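Local structure of endo-beta-mannanase (Opitutaceae bacterium TAV5, 7BOB) at residues L46-M49 with A50-F54; S164-P168 with A169-E173; D257-T260 with R261-P265; I414-H417 with H418-S422. The protein probably releases mannose from the ends of beta-1,4-linked mannan-derived chains by hydrolysis, as an exo-acting mannosidase of glycoside hydrolase family 5. One frame throughout, in Å; residues are numbered along the deposited sequence.

Contact 1: residues L46-M49 with A50-F54; sequences LDLM and ASLGF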
ATOM      1  N   LEU A  46     -11.507 -43.574  14.302  1.00 48.91           N
ATOM      2  CA  LEU A  46     -12.865 -43.636  13.780  1.00 50.18           C
ATOM      3  C   LEU A  46     -13.800 -44.285  14.796  1.00 48.57           C
ATOM      4  O   LEU A  46     -14.925 -43.813  14.996  1.00 47.65           O
ATOM      5  CB  LEU A  46     -12.890 -44.384  12.453  1.00 50.47           C
ATOM      6  CG  LEU A  46     -12.096 -43.793  11.294  1.00 47.91           C
ATOM      7  CD1 LEU A  46     -12.202 -44.759  10.132  1.00 50.09           C
ATOM      8  CD2 LEU A  46     -12.672 -42.474  10.891  1.00 43.83           C
ATOM      9  N   ASP A  47     -13.332 -45.339  15.479  1.00 50.03           N
ATOM     10  CA  ASP A  47     -14.112 -45.930  16.571  1.00 49.76           C
ATOM     11  C   ASP A  47     -14.430 -44.887  17.631  1.00 50.16           C
ATOM     12  O   ASP A  47     -15.567 -44.783  18.103  1.00 48.66           O
ATOM     13  CB  ASP A  47     -13.354 -47.092  17.215  1.00 46.73           C
ATOM     14  CG  ASP A  47     -13.404 -48.367  16.391  1.00 51.53           C
ATOM     15  OD1 ASP A  47     -14.278 -48.493  15.507  1.00 52.63           O
ATOM     16  OD2 ASP A  47     -12.546 -49.243  16.631  1.00 50.21           O
ATOM     17  N   LEU A  48     -13.431 -44.085  18.013  1.00 54.43           N
ATOM     18  CA  LEU A  48     -13.678 -43.074  19.035  1.00 50.65           C
ATOM     19  C   LEU A  48     -14.728 -42.076  18.564  1.00 49.84           C
ATOM     20  O   LEU A  48     -15.604 -41.670  19.339  1.00 52.53           O
ATOM     21  CB  LEU A  48     -12.375 -42.378  19.411  1.00 50.71           C
ATOM     22  CG  LEU A  48     -12.568 -41.420  20.587  1.00 59.96           C
ATOM     23  CD1 LEU A  48     -13.285 -42.099  21.771  1.00 55.62           C
ATOM     24  CD2 LEU A  48     -11.215 -40.833  20.994  1.00 59.77           C
ATOM     25  N   MET A  49     -14.679 -41.695  17.286  1.00 51.24           N
ATOM     26  CA  MET A  49     -15.684 -40.773  16.757  1.00 49.37           C
ATOM     27  C   MET A  49     -17.070 -41.387  16.857  1.00 49.14           C
ATOM     28  O   MET A  49     -17.992 -40.774  17.401  1.00 51.41           O
ATOM     29  CB  MET A  49     -15.374 -40.407  15.303  1.00 46.58           C
ATOM     30  CG  MET A  49     -14.056 -39.641  15.070  1.00 47.47           C
ATOM     31  SD  MET A  49     -13.783 -39.527  13.300  1.00 49.83           S
ATOM     32  CE  MET A  49     -12.266 -38.552  13.216  1.00 45.73           C
ATOM     33  N   ALA A  50     -17.229 -42.616  16.346  1.00 50.53           N
ATOM     34  CA  ALA A  50     -18.529 -43.277  16.393  1.00 49.42           C
ATOM     35  C   ALA A  50     -19.052 -43.355  17.819  1.00 47.74           C
ATOM     36  O   ALA A  50     -20.228 -43.068  18.067  1.00 48.22           O
ATOM     37  CB  ALA A  50     -18.435 -44.665  15.766  1.00 47.12           C
ATOM     38  N   SER A  51     -18.178 -43.677  18.776  1.00 46.73           N
ATOM     39  CA  SER A  51     -18.603 -43.790  20.168  1.00 48.74           C
ATOM     40  C   SER A  51     -19.058 -42.461  20.771  1.00 53.36           C
ATOM     41  O   SER A  51     -19.800 -42.471  21.756  1.00 53.75           O
ATOM     42  CB  SER A  51     -17.475 -44.383  21.014  1.00 52.11           C
ATOM     43  OG  SER A  51     -16.553 -43.381  21.422  1.00 61.36           O
ATOM     44  N   LEU A  52     -18.623 -41.320  20.231  1.00 54.19           N
ATOM     45  CA  LEU A  52     -19.101 -40.034  20.722  1.00 53.24           C
ATOM     46  C   LEU A  52     -20.400 -39.595  20.061  1.00 53.86           C
ATOM     47  O   LEU A  52     -20.885 -38.507  20.363  1.00 52.77           O
ATOM     48  CB  LEU A  52     -18.043 -38.944  20.523  1.00 53.15           C
ATOM     49  CG  LEU A  52     -16.763 -39.150  21.327  1.00 53.45           C
ATOM     50  CD1 LEU A  52     -15.679 -38.229  20.804  1.00 49.22           C
ATOM     51  CD2 LEU A  52     -17.025 -38.938  22.814  1.00 52.47           C
ATOM     52  N   GLY A  53     -20.979 -40.404  19.176  1.00 55.51           N
ATOM     53  CA  GLY A  53     -22.219 -40.025  18.532  1.00 52.32           C
ATOM     54  C   GLY A  53     -22.064 -39.324  17.206  1.00 54.54           C
ATOM     55  O   GLY A  53     -23.076 -38.907  16.628  1.00 51.86           O
ATOM     56  N   PHE A  54     -20.838 -39.208  16.688  1.00 50.03           N
ATOM     57  CA  PHE A  54     -20.617 -38.499  15.438  1.00 49.77           C
ATOM     58  C   PHE A  54     -21.097 -39.337  14.268  1.00 47.64           C
ATOM     59  O   PHE A  54     -21.014 -40.560  14.283  1.00 49.25           O
ATOM     60  CB  PHE A  54     -19.133 -38.158  15.268  1.00 50.15           C
ATOM     61  CG  PHE A  54     -18.613 -37.170  16.287  1.00 49.76           C
ATOM     62  CD1 PHE A  54     -19.487 -36.364  17.001  1.00 47.12           C
ATOM     63  CD2 PHE A  54     -17.241 -37.048  16.525  1.00 48.81           C
ATOM     64  CE1 PHE A  54     -19.008 -35.438  17.942  1.00 48.70           C
ATOM     65  CE2 PHE A  54     -16.752 -36.142  17.462  1.00 46.92           C
ATOM     66  CZ  PHE A  54     -17.639 -35.333  18.177  1.00 46.06           C
TER
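L46 offers its backbone O to A50 N at 2.9 Å, while its branched side chain turns to L84, A87 and C88 of helix 75-89, where a leucine suits the apolar surroundings. D47 repeats the helical bond, its O accepting from S51 N at 2.9 Å, while its carboxylate OD1 makes a salt bridge to R91 NE. L48 O is met by the hydroxyl S51 OG at 2.9 Å and, weakly, by L52 N. The S51 hydroxyl is rotated in between its own backbone N and carbonyl carbon (chi1 84°), which folds OG back to 3.5 Å from L48 CD1. M49 O takes two bonds from the turn: L52 N reaches it at 3.0 Å from above the carbonyl plane, and F54 N weakly at 3.3 Å. The extended M49 side chain (chi2 172°, chi3 178°) runs away from the turn to Y24 and F319, a long apolar residue suiting this buried position. The F54 bond, with G53 N to A50 O at 3.0 Å, makes a Schellman motif. G53 has positive phi, at which a beta carbon would be jammed against L52 O. The motif brings F54 back against M49, CD2 lying 4.0 Å from M49 CB; F354 and L340 also pack on F54. The carbonyls of L48, M49 and A50, which no further helical turn can serve, are thus met by the S51 hydroxyl and N-H groups of the turn.

Contact 2: residues S164-P168 with A169-E173; sequences SAATP and AQVHE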
ATOM      1  N   SER A 164      -5.815 -13.722  -5.182  1.00 51.89           N
ATOM      2  CA  SER A 164      -5.455 -12.333  -5.482  1.00 52.87           C
ATOM      3  C   SER A 164      -5.018 -12.171  -6.927  1.00 51.67           C
ATOM      4  O   SER A 164      -5.244 -11.122  -7.529  1.00 52.16           O
ATOM      5  CB  SER A 164      -4.311 -11.838  -4.583  1.00 56.47           C
ATOM      6  OG  SER A 164      -4.467 -12.227  -3.229  1.00 63.33           O
ATOM      7  N   ALA A 165      -4.398 -13.194  -7.490  1.00 52.46           N
ATOM      8  CA  ALA A 165      -3.823 -13.090  -8.820  1.00 55.48           C
ATOM      9  C   ALA A 165      -4.787 -13.502  -9.923  1.00 54.70           C
ATOM     10  O   ALA A 165      -4.569 -13.145 -11.083  1.00 57.18           O
ATOM     11  CB  ALA A 165      -2.551 -13.937  -8.893  1.00 50.43           C
ATOM     12  N   ALA A 166      -5.838 -14.242  -9.607  1.00 54.28           N
ATOM     13  CA  ALA A 166      -6.826 -14.611 -10.605  1.00 52.92           C
ATOM     14  C   ALA A 166      -8.018 -13.676 -10.500  1.00 53.10           C
ATOM     15  O   ALA A 166      -8.408 -13.285  -9.399  1.00 49.83           O
ATOM     16  CB  ALA A 166      -7.286 -16.048 -10.415  1.00 50.29           C
ATOM     17  N   THR A 167      -8.603 -13.331 -11.643  1.00 51.39           N
ATOM     18  CA  THR A 167      -9.801 -12.512 -11.616  1.00 50.87           C
ATOM     19  C   THR A 167     -10.972 -13.306 -11.033  1.00 53.48           C
ATOM     20  O   THR A 167     -10.985 -14.542 -11.086  1.00 51.77           O
ATOM     21  CB  THR A 167     -10.165 -12.042 -13.016  1.00 55.25           C
ATOM     22  OG1 THR A 167     -10.518 -13.189 -13.804  1.00 55.30           O
ATOM     23  CG2 THR A 167      -8.982 -11.268 -13.677  1.00 49.86           C
ATOM     24  N   PRO A 168     -11.961 -12.613 -10.452  1.00 52.10           N
ATOM     25  CA  PRO A 168     -13.214 -13.291 -10.085  1.00 50.20           C
ATOM     26  C   PRO A 168     -13.811 -14.116 -11.222  1.00 53.36           C
ATOM     27  O   PRO A 168     -14.312 -15.219 -10.980  1.00 51.13           O
ATOM     28  CB  PRO A 168     -14.132 -12.127  -9.681  1.00 49.25           C
ATOM     29  CG  PRO A 168     -13.201 -11.041  -9.212  1.00 51.82           C
ATOM     30  CD  PRO A 168     -11.962 -11.181 -10.087  1.00 50.88           C
ATOM     31  N   ALA A 169     -13.788 -13.602 -12.455  1.00 52.79           N
ATOM     32  CA  ALA A 169     -14.284 -14.377 -13.587  1.00 52.22           C
ATOM     33  C   ALA A 169     -13.540 -15.707 -13.718  1.00 56.30           C
ATOM     34  O   ALA A 169     -14.152 -16.743 -14.028  1.00 56.82           O
ATOM     35  CB  ALA A 169     -14.154 -13.562 -14.880  1.00 51.74           C
ATOM     36  N   GLN A 170     -12.222 -15.697 -13.475  1.00 50.73           N
ATOM     37  CA  GLN A 170     -11.434 -16.920 -13.598  1.00 52.21           C
ATOM     38  C   GLN A 170     -11.713 -17.898 -12.457  1.00 54.67           C
ATOM     39  O   GLN A 170     -11.695 -19.120 -12.666  1.00 54.50           O
ATOM     40  CB  GLN A 170      -9.942 -16.579 -13.655  1.00 54.33           C
ATOM     41  CG  GLN A 170      -9.453 -16.125 -15.026  1.00 48.03           C
ATOM     42  CD  GLN A 170      -8.108 -15.450 -14.949  1.00 53.62           C
ATOM     43  OE1 GLN A 170      -7.766 -14.834 -13.939  1.00 55.97           O
ATOM     44  NE2 GLN A 170      -7.343 -15.535 -16.026  1.00 53.49           N
ATOM     45  N   VAL A 171     -11.920 -17.386 -11.238  1.00 49.39           N
ATOM     46  CA  VAL A 171     -12.306 -18.252 -10.126  1.00 50.86           C
ATOM     47  C   VAL A 171     -13.675 -18.857 -10.381  1.00 52.93           C
ATOM     48  O   VAL A 171     -13.899 -20.050 -10.136  1.00 52.13           O
ATOM     49  CB  VAL A 171     -12.286 -17.476  -8.795  1.00 51.26           C
ATOM     50  CG1 VAL A 171     -12.982 -18.288  -7.678  1.00 47.21           C
ATOM     51  CG2 VAL A 171     -10.856 -17.084  -8.409  1.00 49.69           C
ATOM     52  N   HIS A 172     -14.616 -18.041 -10.865  1.00 50.38           N
ATOM     53  CA  HIS A 172     -15.940 -18.544 -11.213  1.00 52.30           C
ATOM     54  C   HIS A 172     -15.841 -19.672 -12.230  1.00 57.30           C
ATOM     55  O   HIS A 172     -16.516 -20.705 -12.090  1.00 51.12           O
ATOM     56  CB  HIS A 172     -16.797 -17.394 -11.744  1.00 54.63           C
ATOM     57  CG  HIS A 172     -18.192 -17.778 -12.133  1.00 53.87           C
ATOM     58  ND1 HIS A 172     -19.302 -17.348 -11.439  1.00 59.25           N
ATOM     59  CD2 HIS A 172     -18.659 -18.509 -13.172  1.00 54.96           C
ATOM     60  CE1 HIS A 172     -20.393 -17.812 -12.020  1.00 55.72           C
ATOM     61  NE2 HIS A 172     -20.030 -18.522 -13.075  1.00 58.06           N
ATOM     62  N   GLU A 173     -14.969 -19.504 -13.242  1.00 55.80           N
ATOM     63  CA  GLU A 173     -14.830 -20.515 -14.280  1.00 52.39           C
ATOM     64  C   GLU A 173     -14.186 -21.781 -13.732  1.00 57.29           C
ATOM     65  O   GLU A 173     -14.601 -22.891 -14.080  1.00 59.28           O
ATOM     66  CB  GLU A 173     -14.027 -19.950 -15.460  1.00 54.90           C
ATOM     67  CG  GLU A 173     -13.657 -20.957 -16.556  1.00 53.65           C
ATOM     68  CD  GLU A 173     -14.883 -21.559 -17.268  1.00 59.53           C
ATOM     69  OE1 GLU A 173     -16.009 -21.047 -17.109  1.00 64.19           O
ATOM     70  OE2 GLU A 173     -14.725 -22.555 -17.995  1.00 62.21           O
TER
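A capping box opens helix 168-183, with T167 at the N-cap and Q170 three residues on, each side chain bonding the other's backbone. T167 OG1 accepts from Q170 N at 3.0 Å; in return Q170 OE1 takes T167 N at 2.9 Å, in the plane of the amide carbonyl. The threonine hydroxyl sits between its backbone N and carbonyl carbon (chi1 65°), pointing into the first turn, and a weak bond from OG1 to OE1 at 3.2 Å closes the group. The glutamine is long enough to carry OE1 back to T167 N, and its amide oxygen accepts as a glutamate oxygen does in the classic capping box. Replacing Q170 by an alanine would remove OE1, and T167 N would probably lose its acceptor and T167 OG1 its second partner, leaving the helix start held by fewer bonds. P168 suits the first helical position, where an N-H would have no carbonyl in a preceding turn to bond and proline brings none. Beyond it regular bonding begins: V171 N meets T167 O at 3.0 Å and H172 N meets P168 O at 2.8 Å. Beside the box A166 CB touches V171 CG2 at 4.2 Å, small apolar groups fitting a buried spot. In chain order helix 168-183 links strand 151-154 to its neighbour 191-192 in the parallel sheet; P168 rests on R207, V171 on W206 and Q170 on S122, all in loops.

Contact 3: residues D257-T260 with R261-P265; sequences DPLT and RSLLP
R261 lays its extended chain back along the start of the helix, with CG 3.3 Å from D257 O, the same oxygen that accepts R261 N at 2.9 Å. CG stands opposite the carbonyl carbon and beside the backbone N (chi1 -64°), which sends the long methylene run towards the N-terminal end; a long side chain suits the place, delivering NE to L255 O while lying on A297, Y298 and A301 of helix 292-309. T260 has two branches for two tasks: its OG1 accepts from G254 N, and its methyl CG2 faces L263 CD1 at 4.3 Å. Its O carries the backbone irregularity: L263 N reaches it at 3.1 Å from above the carbonyl plane, and a water gives it a hydrogen bond at 2.8 Å while accepting from L264 N at 3.1 Å. That water stands in for the direct bond of a regular turn, next to the kink at P265, whose N has no hydrogen to give to the preceding turn. The segment belongs to the beta-alpha-beta unit of strand 237-241, helix 258-272 and strand 277-282, part of the (beta/alpha)8 barrel expected of this family. D257 is the N-cap of helix 258-272, OD1 accepting from L259 N at 2.9 Å from above the carboxylate plane, and its OD2 has R569 as salt-bridge partner. L259 O is gripped twice by S262: by OG at 2.7 Å, in the carbonyl plane and on a lone pair, and by S262 N from above that plane. A serine can do this because its hydroxyl folds back onto the turn.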
ATOM      1  N   ASP A 257     -16.014 -12.828  25.308  1.00 49.83           N
ATOM      2  CA  ASP A 257     -16.541 -11.578  24.760  1.00 48.26           C
ATOM      3  C   ASP A 257     -17.799 -11.835  23.940  1.00 46.63           C
ATOM      4  O   ASP A 257     -17.756 -12.623  22.991  1.00 46.73           O
ATOM      5  CB  ASP A 257     -15.477 -10.897  23.891  1.00 49.66           C
ATOM      6  CG  ASP A 257     -15.940  -9.556  23.310  1.00 50.55           C
ATOM      7  OD1 ASP A 257     -17.041  -9.060  23.656  1.00 52.09           O
ATOM      8  OD2 ASP A 257     -15.198  -8.999  22.484  1.00 51.81           O
ATOM      9  N   PRO A 258     -18.921 -11.195  24.261  1.00 50.14           N
ATOM     10  CA  PRO A 258     -20.102 -11.270  23.374  1.00 46.39           C
ATOM     11  C   PRO A 258     -19.845 -10.841  21.916  1.00 45.09           C
ATOM     12  O   PRO A 258     -20.500 -11.376  21.007  1.00 41.34           O
ATOM     13  CB  PRO A 258     -21.105 -10.321  24.052  1.00 45.58           C
ATOM     14  CG  PRO A 258     -20.666 -10.253  25.488  1.00 48.56           C
ATOM     15  CD  PRO A 258     -19.186 -10.460  25.514  1.00 50.46           C
ATOM     16  N   LEU A 259     -18.966  -9.858  21.659  1.00 45.67           N
ATOM     17  CA  LEU A 259     -18.607  -9.535  20.269  1.00 47.99           C
ATOM     18  C   LEU A 259     -18.001 -10.748  19.566  1.00 43.93           C
ATOM     19  O   LEU A 259     -18.493 -11.186  18.521  1.00 45.00           O
ATOM     20  CB  LEU A 259     -17.635  -8.344  20.201  1.00 46.09           C
ATOM     21  CG  LEU A 259     -17.216  -7.784  18.808  1.00 50.04           C
ATOM     22  CD1 LEU A 259     -16.106  -8.612  18.120  1.00 50.01           C
ATOM     23  CD2 LEU A 259     -18.388  -7.653  17.845  1.00 47.59           C
ATOM     24  N   THR A 260     -16.922 -11.297  20.127  1.00 44.23           N
ATOM     25  CA  THR A 260     -16.310 -12.492  19.560  1.00 43.33           C
ATOM     26  C   THR A 260     -17.349 -13.595  19.349  1.00 48.32           C
ATOM     27  O   THR A 260     -17.419 -14.196  18.268  1.00 41.30           O
ATOM     28  CB  THR A 260     -15.187 -13.006  20.464  1.00 47.45           C
ATOM     29  OG1 THR A 260     -14.185 -11.999  20.637  1.00 46.80           O
ATOM     30  CG2 THR A 260     -14.542 -14.270  19.871  1.00 42.03           C
ATOM     31  N   ARG A 261     -18.187 -13.849  20.369  1.00 43.64           N
ATOM     32  CA  ARG A 261     -19.219 -14.887  20.252  1.00 47.42           C
ATOM     33  C   ARG A 261     -20.230 -14.577  19.160  1.00 46.11           C
ATOM     34  O   ARG A 261     -20.831 -15.500  18.615  1.00 47.88           O
ATOM     35  CB  ARG A 261     -19.984 -15.081  21.568  1.00 43.16           C
ATOM     36  CG  ARG A 261     -19.136 -15.598  22.715  1.00 46.22           C
ATOM     37  CD  ARG A 261     -19.861 -15.418  24.035  1.00 45.00           C
ATOM     38  NE  ARG A 261     -19.143 -16.038  25.146  1.00 46.10           N
ATOM     39  CZ  ARG A 261     -19.707 -16.408  26.294  1.00 47.16           C
ATOM     40  NH1 ARG A 261     -21.011 -16.212  26.497  1.00 43.50           N
ATOM     41  NH2 ARG A 261     -18.959 -16.964  27.243  1.00 44.21           N
ATOM     42  N   SER A 262     -20.427 -13.312  18.808  1.00 42.91           N
ATOM     43  CA  SER A 262     -21.403 -13.071  17.757  1.00 44.60           C
ATOM     44  C   SER A 262     -20.839 -13.263  16.344  1.00 47.10           C
ATOM     45  O   SER A 262     -21.610 -13.220  15.378  1.00 47.58           O
ATOM     46  CB  SER A 262     -21.968 -11.662  17.897  1.00 46.56           C
ATOM     47  OG  SER A 262     -20.982 -10.696  17.530  1.00 49.88           O
ATOM     48  N   LEU A 263     -19.531 -13.473  16.188  1.00 44.20           N
ATOM     49  CA  LEU A 263     -18.942 -13.469  14.847  1.00 46.37           C
ATOM     50  C   LEU A 263     -19.432 -14.649  14.011  1.00 46.43           C
ATOM     51  O   LEU A 263     -19.976 -14.474  12.912  1.00 44.63           O
ATOM     52  CB  LEU A 263     -17.418 -13.500  14.952  1.00 47.79           C
ATOM     53  CG  LEU A 263     -16.781 -12.246  15.532  1.00 48.36           C
ATOM     54  CD1 LEU A 263     -15.346 -12.580  15.965  1.00 46.73           C
ATOM     55  CD2 LEU A 263     -16.808 -11.140  14.483  1.00 42.69           C
ATOM     56  N   LEU A 264     -19.235 -15.864  14.510  1.00 43.35           N
ATOM     57  CA  LEU A 264     -19.601 -17.038  13.715  1.00 46.76           C
ATOM     58  C   LEU A 264     -21.100 -17.070  13.398  1.00 47.36           C
ATOM     59  O   LEU A 264     -21.452 -17.228  12.214  1.00 46.77           O
ATOM     60  CB  LEU A 264     -19.089 -18.286  14.438  1.00 44.30           C
ATOM     61  CG  LEU A 264     -18.991 -19.623  13.707  1.00 49.79           C
ATOM     62  CD1 LEU A 264     -18.327 -19.439  12.369  1.00 47.45           C
ATOM     63  CD2 LEU A 264     -18.222 -20.643  14.563  1.00 47.18           C
ATOM     64  N   PRO A 265     -22.019 -16.836  14.346  1.00 46.99           N
ATOM     65  CA  PRO A 265     -23.442 -16.764  13.952  1.00 49.71           C
ATOM     66  C   PRO A 265     -23.722 -15.693  12.921  1.00 46.51           C
ATOM     67  O   PRO A 265     -24.572 -15.890  12.042  1.00 47.34           O
ATOM     68  CB  PRO A 265     -24.170 -16.463  15.274  1.00 46.26           C
ATOM     69  CG  PRO A 265     -23.242 -16.964  16.329  1.00 51.61           C
ATOM     70  CD  PRO A 265     -21.856 -16.703  15.806  1.00 48.64           C
TER
HETATM   71  O   HOH W   1     -17.439 -16.620  16.867  1.00 46.80           O

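Contact 4: residues I414-H417 with H418-S422; sequences ILAH and HLLQS
L419 N and L420 N make the shortest bonds, each 2.8 Å long, to L415 O and A416 O. H418 N to I414 O and the longer Q421 N to H417 O, 3.2 Å, complete four successive bonds of an ordinary helix. The two histidines carry their polar ends outward from this backbone: H417 NE2 is hydrogen-bonded to K269 NZ, and H418 NE2 to E573 OE2. A lysine ammonium can only donate, which is consistent with NE2 of H417 acting as acceptor. The H417 ring leaves with CG opposite the backbone N (chi1 176°), which turns the ring towards Q421, one turn on, whose CG lies over one of its faces and only 3.1 Å from H417 O. A flat ring suits this spot, meeting F266 as well as the glutamine chain. A leucine in place of H417 would probably leave K269 without this partner and the Q421 chain without a flat surface to lie on. Away from the polar side the contact is apolar. L415 CG and L419 CD1 meet at 3.6 Å, the two branched chains approaching obliquely, while A416 CB touches L420 CD1 at 4.4 Å; a small alanine is consistent with the close approach of Y580. Helix 406-422 connects the adjacent parallel strands 385-389 and 427-431 in a beta-alpha-beta unit; H417 and I414 face helix 258-272, H418 stands between that helix and helix 569-583, and L415, A416, L419 and L420 turn to helices 558-564 and 569-583.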
ATOM      1  N   ILE A 414     -20.729  -6.275  11.259  1.00 44.55           N
ATOM      2  CA  ILE A 414     -20.384  -7.056  12.445  1.00 41.75           C
ATOM      3  C   ILE A 414     -20.740  -6.283  13.709  1.00 45.39           C
ATOM      4  O   ILE A 414     -21.359  -6.819  14.639  1.00 46.43           O
ATOM      5  CB  ILE A 414     -18.896  -7.438  12.418  1.00 42.71           C
ATOM      6  CG1 ILE A 414     -18.675  -8.606  11.449  1.00 44.94           C
ATOM      7  CG2 ILE A 414     -18.400  -7.762  13.825  1.00 40.83           C
ATOM      8  CD1 ILE A 414     -17.207  -8.886  11.124  1.00 39.57           C
ATOM      9  N   LEU A 415     -20.379  -5.001  13.743  1.00 41.08           N
ATOM     10  CA  LEU A 415     -20.571  -4.184  14.934  1.00 43.57           C
ATOM     11  C   LEU A 415     -22.039  -3.860  15.142  1.00 44.65           C
ATOM     12  O   LEU A 415     -22.546  -3.935  16.267  1.00 49.91           O
ATOM     13  CB  LEU A 415     -19.760  -2.887  14.825  1.00 43.94           C
ATOM     14  CG  LEU A 415     -19.899  -2.007  16.062  1.00 42.33           C
ATOM     15  CD1 LEU A 415     -19.181  -2.633  17.245  1.00 42.81           C
ATOM     16  CD2 LEU A 415     -19.368  -0.619  15.790  1.00 44.50           C
ATOM     17  N   ALA A 416     -22.734  -3.461  14.074  1.00 45.14           N
ATOM     18  CA  ALA A 416     -24.164  -3.215  14.203  1.00 44.05           C
ATOM     19  C   ALA A 416     -24.880  -4.472  14.683  1.00 47.95           C
ATOM     20  O   ALA A 416     -25.733  -4.405  15.573  1.00 48.45           O
ATOM     21  CB  ALA A 416     -24.743  -2.736  12.876  1.00 44.71           C
ATOM     22  N   HIS A 417     -24.509  -5.634  14.125  1.00 45.70           N
ATOM     23  CA  HIS A 417     -25.117  -6.902  14.517  1.00 46.71           C
ATOM     24  C   HIS A 417     -24.914  -7.170  16.000  1.00 48.39           C
ATOM     25  O   HIS A 417     -25.851  -7.568  16.702  1.00 51.09           O
ATOM     26  CB  HIS A 417     -24.520  -8.036  13.685  1.00 45.42           C
ATOM     27  CG  HIS A 417     -25.006  -9.397  14.070  1.00 48.00           C
ATOM     28  ND1 HIS A 417     -24.255 -10.268  14.833  1.00 47.92           N
ATOM     29  CD2 HIS A 417     -26.157 -10.050  13.777  1.00 46.53           C
ATOM     30  CE1 HIS A 417     -24.919 -11.397  14.991  1.00 51.65           C
ATOM     31  NE2 HIS A 417     -26.080 -11.288  14.368  1.00 53.90           N
ATOM     32  N   HIS A 418     -23.699  -6.936  16.503  1.00 48.21           N
ATOM     33  CA  HIS A 418     -23.424  -7.185  17.915  1.00 49.31           C
ATOM     34  C   HIS A 418     -24.142  -6.175  18.812  1.00 53.21           C
ATOM     35  O   HIS A 418     -24.698  -6.545  19.857  1.00 50.47           O
ATOM     36  CB  HIS A 418     -21.921  -7.150  18.170  1.00 47.26           C
ATOM     37  CG  HIS A 418     -21.555  -6.856  19.592  1.00 50.91           C
ATOM     38  ND1 HIS A 418     -21.807  -7.737  20.628  1.00 51.39           N
ATOM     39  CD2 HIS A 418     -20.966  -5.772  20.155  1.00 47.00           C
ATOM     40  CE1 HIS A 418     -21.382  -7.212  21.763  1.00 48.54           C
ATOM     41  NE2 HIS A 418     -20.858  -6.024  21.501  1.00 51.32           N
ATOM     42  N   LEU A 419     -24.145  -4.898  18.417  1.00 48.16           N
ATOM     43  CA  LEU A 419     -24.734  -3.872  19.266  1.00 47.49           C
ATOM     44  C   LEU A 419     -26.252  -3.988  19.287  1.00 52.79           C
ATOM     45  O   LEU A 419     -26.873  -3.716  20.318  1.00 51.70           O
ATOM     46  CB  LEU A 419     -24.307  -2.474  18.802  1.00 44.59           C
ATOM     47  CG  LEU A 419     -22.811  -2.118  18.871  1.00 48.87           C
ATOM     48  CD1 LEU A 419     -22.525  -0.747  18.219  1.00 45.02           C
ATOM     49  CD2 LEU A 419     -22.265  -2.156  20.302  1.00 48.30           C
ATOM     50  N   LEU A 420     -26.864  -4.388  18.170  1.00 50.69           N
ATOM     51  CA  LEU A 420     -28.304  -4.610  18.167  1.00 50.81           C
ATOM     52  C   LEU A 420     -28.688  -5.793  19.056  1.00 56.36           C
ATOM     53  O   LEU A 420     -29.706  -5.740  19.758  1.00 53.45           O
ATOM     54  CB  LEU A 420     -28.791  -4.818  16.738  1.00 47.73           C
ATOM     55  CG  LEU A 420     -28.819  -3.555  15.896  1.00 49.69           C
ATOM     56  CD1 LEU A 420     -28.721  -3.875  14.407  1.00 41.37           C
ATOM     57  CD2 LEU A 420     -30.090  -2.752  16.223  1.00 52.33           C
ATOM     58  N   GLN A 421     -27.877  -6.866  19.051  1.00 52.38           N
ATOM     59  CA  GLN A 421     -28.140  -7.979  19.960  1.00 55.67           C
ATOM     60  C   GLN A 421     -27.928  -7.574  21.408  1.00 56.36           C
ATOM     61  O   GLN A 421     -28.520  -8.178  22.302  1.00 58.41           O
ATOM     62  CB  GLN A 421     -27.247  -9.189  19.642  1.00 51.28           C
ATOM     63  CG  GLN A 421     -27.446  -9.770  18.268  1.00 50.45           C
ATOM     64  CD  GLN A 421     -26.779 -11.153  18.089  1.00 53.44           C
ATOM     65  OE1 GLN A 421     -25.703 -11.438  18.629  1.00 45.16           O
ATOM     66  NE2 GLN A 421     -27.440 -12.003  17.334  1.00 45.76           N
ATOM     67  N   SER A 422     -27.067  -6.584  21.671  1.00 57.10           N
ATOM     68  CA  SER A 422     -26.954  -6.085  23.039  1.00 57.84           C
ATOM     69  C   SER A 422     -28.176  -5.252  23.433  1.00 61.64           C
ATOM     70  O   SER A 422     -28.553  -5.215  24.616  1.00 59.81           O
ATOM     71  CB  SER A 422     -25.670  -5.279  23.199  1.00 57.01           C
ATOM     72  OG  SER A 422     -24.585  -6.136  23.488  1.00 57.24           O
TER

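In the fold
Contacts 3 and 4 are neighbours, their centres about 9 Å apart: L259 CD2 lies 3.6 Å from H418 CB, and L263 CD2 meets I414 CG2 at 3.8 Å, so helix 258-272 of the barrel packs on helix 406-422 of the mixed-sheet domain. Contact 2 is across the chain's centre, its nearest atoms about 21 Å from contact 3. Contact 1 has its centre about 40 Å from that of contact 2. Family 5 enzymes place their active site at the C-terminal ends of the barrel strands. Contact 1, closing a helix just before strand 56-62, probably lies at the opposite rim; contacts 2 and 3, opening helices that follow strands, probably lie toward the catalytic one.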